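Local coordinates for protein 2-hydroxyisobutanoyl-CoA mutase large subunit (Aquincola tertiaricarbonis, PDB 4R3U) that forms, with its cobalamin-binding small subunit, a B12-dependent mutase that interconverts 2-hydroxyisobutyryl-CoA and (S)-3-hydroxybutyryl-CoA, at residues M131-S139 and T552-K561. Residues are numbered along the deposited sequence; the frame is centred on the assembly and turned at random.
Sequences MPTLMGYDS and TMGDIVEKLK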
loop_
_atom_site.group_PDB
_atom_site.type_symbol
_atom_site.label_atom_id
_atom_site.label_comp_id
_atom_site.label_asym_id
_atom_site.label_seq_id
_atom_site.Cartn_x
_atom_site.Cartn_y
_atom_site.Cartn_z
ATOM N N MET A 131 28.127 9.662 -12.547
ATOM C CA MET A 131 28.163 10.090 -13.932
ATOM C C MET A 131 29.478 9.822 -14.620
ATOM O O MET A 131 29.425 9.235 -15.697
ATOM C CB MET A 131 27.715 11.551 -14.080
ATOM C CG MET A 131 26.273 11.802 -13.691
ATOM S SD MET A 131 25.111 10.521 -14.240
ATOM C CE MET A 131 25.076 10.727 -15.984
ATOM N N PRO A 132 30.666 10.155 -14.039
ATOM C CA PRO A 132 31.932 9.825 -14.740
ATOM C C PRO A 132 32.013 8.346 -15.158
ATOM O O PRO A 132 32.254 8.050 -16.334
ATOM C CB PRO A 132 33.014 10.212 -13.722
ATOM C CG PRO A 132 32.386 11.298 -12.930
ATOM C CD PRO A 132 30.933 10.914 -12.796
ATOM N N THR A 133 31.716 7.431 -14.220
ATOM C CA THR A 133 31.725 5.979 -14.405
ATOM C C THR A 133 30.728 5.530 -15.479
ATOM O O THR A 133 31.066 4.708 -16.333
ATOM C CB THR A 133 31.530 5.292 -13.033
ATOM O OG1 THR A 133 32.545 5.762 -12.148
ATOM C CG2 THR A 133 31.563 3.771 -13.100
ATOM N N LEU A 134 29.502 6.083 -15.428
ATOM C CA LEU A 134 28.418 5.802 -16.381
ATOM C C LEU A 134 28.791 6.253 -17.802
ATOM O O LEU A 134 28.470 5.571 -18.783
ATOM C CB LEU A 134 27.123 6.483 -15.926
ATOM C CG LEU A 134 26.405 5.866 -14.694
ATOM C CD1 LEU A 134 25.247 6.760 -14.231
ATOM C CD2 LEU A 134 25.946 4.427 -14.954
ATOM N N MET A 135 29.496 7.388 -17.885
ATOM C CA MET A 135 29.923 8.046 -19.113
ATOM C C MET A 135 31.303 7.598 -19.632
ATOM O O MET A 135 31.728 8.056 -20.684
ATOM C CB MET A 135 29.813 9.586 -18.955
ATOM C CG MET A 135 28.410 10.079 -18.658
ATOM S SD MET A 135 27.115 9.360 -19.697
ATOM C CE MET A 135 27.238 10.313 -21.258
ATOM N N GLY A 136 31.966 6.715 -18.895
ATOM C CA GLY A 136 33.252 6.137 -19.280
ATOM C C GLY A 136 34.497 6.912 -18.911
ATOM O O GLY A 136 35.572 6.653 -19.460
ATOM N N TYR A 137 34.371 7.850 -17.970
ATOM C CA TYR A 137 35.476 8.700 -17.539
ATOM C C TYR A 137 36.040 8.296 -16.206
ATOM O O TYR A 137 35.314 7.824 -15.316
ATOM C CB TYR A 137 35.034 10.175 -17.427
ATOM C CG TYR A 137 34.551 10.806 -18.713
ATOM C CD1 TYR A 137 35.440 11.122 -19.733
ATOM C CD2 TYR A 137 33.215 11.170 -18.874
ATOM C CE1 TYR A 137 35.004 11.734 -20.909
ATOM C CE2 TYR A 137 32.762 11.754 -20.053
ATOM C CZ TYR A 137 33.664 12.056 -21.062
ATOM O OH TYR A 137 33.225 12.664 -22.216
ATOM N N ASP A 138 37.345 8.543 -16.040
ATOM C CA ASP A 138 38.004 8.359 -14.756
ATOM C C ASP A 138 37.638 9.583 -13.918
ATOM O O ASP A 138 37.314 10.633 -14.475
ATOM C CB ASP A 138 39.526 8.286 -14.935
ATOM C CG ASP A 138 40.020 6.999 -15.520
ATOM O OD1 ASP A 138 39.240 6.019 -15.540
ATOM O OD2 ASP A 138 41.185 6.963 -15.964
ATOM N N SER A 139 37.711 9.452 -12.592
ATOM C CA SER A 139 37.396 10.519 -11.640
ATOM C C SER A 139 38.160 11.859 -11.809
ATOM O O SER A 139 37.629 12.904 -11.429
ATOM C CB SER A 139 37.529 9.987 -10.226
ATOM O OG SER A 139 36.669 8.868 -10.098
ATOM N N THR A 552 42.758 1.582 -16.171
ATOM C CA THR A 552 41.572 2.275 -15.679
ATOM C C THR A 552 40.521 2.199 -16.769
ATOM O O THR A 552 40.845 1.850 -17.908
ATOM C CB THR A 552 41.888 3.716 -15.260
ATOM O OG1 THR A 552 42.200 4.480 -16.423
ATOM C CG2 THR A 552 43.011 3.808 -14.235
ATOM N N MET A 553 39.261 2.513 -16.427
ATOM C CA MET A 553 38.163 2.533 -17.383
ATOM C C MET A 553 38.470 3.556 -18.503
ATOM O O MET A 553 38.280 3.252 -19.680
ATOM C CB MET A 553 36.860 2.900 -16.656
ATOM C CG MET A 553 35.685 3.041 -17.587
ATOM S SD MET A 553 34.283 3.757 -16.786
ATOM C CE MET A 553 33.660 2.381 -15.942
ATOM N N GLY A 554 38.948 4.738 -18.092
ATOM C CA GLY A 554 39.372 5.830 -18.960
ATOM C C GLY A 554 40.436 5.419 -19.952
ATOM O O GLY A 554 40.341 5.784 -21.122
ATOM N N ASP A 555 41.436 4.627 -19.509
ATOM C CA ASP A 555 42.511 4.124 -20.396
ATOM C C ASP A 555 41.892 3.341 -21.568
ATOM O O ASP A 555 42.198 3.625 -22.730
ATOM C CB ASP A 555 43.484 3.185 -19.641
ATOM C CG ASP A 555 44.377 3.786 -18.574
ATOM O OD1 ASP A 555 44.821 4.938 -18.744
ATOM O OD2 ASP A 555 44.691 3.079 -17.604
ATOM N N ILE A 556 40.985 2.387 -21.229
ATOM C CA ILE A 556 40.246 1.491 -22.121
ATOM C C ILE A 556 39.297 2.269 -23.026
ATOM O O ILE A 556 39.355 2.094 -24.254
ATOM C CB ILE A 556 39.552 0.326 -21.328
ATOM C CG1 ILE A 556 40.601 -0.496 -20.502
ATOM C CG2 ILE A 556 38.769 -0.602 -22.262
ATOM C CD1 ILE A 556 40.028 -1.344 -19.349
ATOM N N VAL A 557 38.431 3.123 -22.421
ATOM C CA VAL A 557 37.437 3.962 -23.110
ATOM C C VAL A 557 38.083 4.926 -24.117
ATOM O O VAL A 557 37.643 4.980 -25.277
ATOM C CB VAL A 557 36.471 4.670 -22.116
ATOM C CG1 VAL A 557 35.783 5.893 -22.732
ATOM C CG2 VAL A 557 35.446 3.690 -21.542
ATOM N N GLU A 558 39.126 5.676 -23.679
ATOM C CA GLU A 558 39.815 6.660 -24.532
ATOM C C GLU A 558 40.504 6.052 -25.709
ATOM O O GLU A 558 40.382 6.589 -26.812
ATOM C CB GLU A 558 40.758 7.558 -23.739
ATOM C CG GLU A 558 40.028 8.519 -22.819
ATOM C CD GLU A 558 38.946 9.381 -23.445
ATOM O OE1 GLU A 558 39.264 10.170 -24.367
ATOM O OE2 GLU A 558 37.782 9.279 -22.988
ATOM N N LYS A 559 41.206 4.914 -25.496
ATOM C CA LYS A 559 41.904 4.178 -26.552
ATOM C C LYS A 559 40.930 3.810 -27.698
ATOM O O LYS A 559 41.253 4.011 -28.869
ATOM C CB LYS A 559 42.575 2.921 -25.963
ATOM C CG LYS A 559 43.530 2.232 -26.908
ATOM C CD LYS A 559 44.806 3.031 -27.070
ATOM C CE LYS A 559 45.768 2.415 -28.046
ATOM N NZ LYS A 559 47.039 3.188 -28.100
ATOM N N LEU A 560 39.720 3.309 -27.340
ATOM C CA LEU A 560 38.697 2.893 -28.305
ATOM C C LEU A 560 37.998 4.042 -29.039
ATOM O O LEU A 560 37.543 3.834 -30.169
ATOM C CB LEU A 560 37.726 1.844 -27.736
ATOM C CG LEU A 560 38.346 0.522 -27.244
ATOM C CD1 LEU A 560 37.267 -0.430 -26.754
ATOM C CD2 LEU A 560 39.168 -0.180 -28.344
ATOM N N LYS A 561 37.973 5.263 -28.434
ATOM C CA LYS A 561 37.420 6.475 -29.058
ATOM C C LYS A 561 38.239 6.867 -30.318
ATOM O O LYS A 561 37.672 7.383 -31.279
ATOM C CB LYS A 561 37.414 7.647 -28.076
ATOM C CG LYS A 561 36.204 7.680 -27.163
ATOM C CD LYS A 561 36.367 8.791 -26.146
ATOM C CE LYS A 561 35.155 8.945 -25.267
ATOM N NZ LYS A 561 35.424 9.859 -24.127
HETATM O O HOH W 1 33.630 8.871 -22.309
#
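Asp138 meets the N-terminal end of helix 553-564 where Thr552 and Asp555, the latter also salt-bridged to Arg516, form a capping box, a case of one carboxylate accepting hydrogen bonds from the N-cap hydroxyl and a first-turn amide. Asp138 OD2 accepts from Thr552 OG1 at 2.7 Å through its syn lone pair, while Asp138 OD1 accepts from Gly554 N at 2.9 Å, the donor approaching from above the carboxylate plane, 45° out of it. Arg513 adds a salt bridge to OD2, and the helix end would probably also steady the negative charge. An asparagine in its place would probably leave Arg513 without its counter-charge and one of the two donors, Thr552 OG1 or Gly554 N, facing an amide NH2. Met553 reaches back to the Schellman turn that ends helix 131-135, whose residues Met131 and Leu134 touch cobalamin. Met553 CG stands anti to its own backbone N (chi1 176°) and the chain bends at chi3, laying Met553 SD 3.6 Å from Gly136 CA and Met553 CE 3.8 Å from Thr133 CG2. Val557 meets the same turn, its CG1 3.4 Å from Gly136 O. A water joins Met135 O to Lys561 NZ, 2.7 Å from the latter.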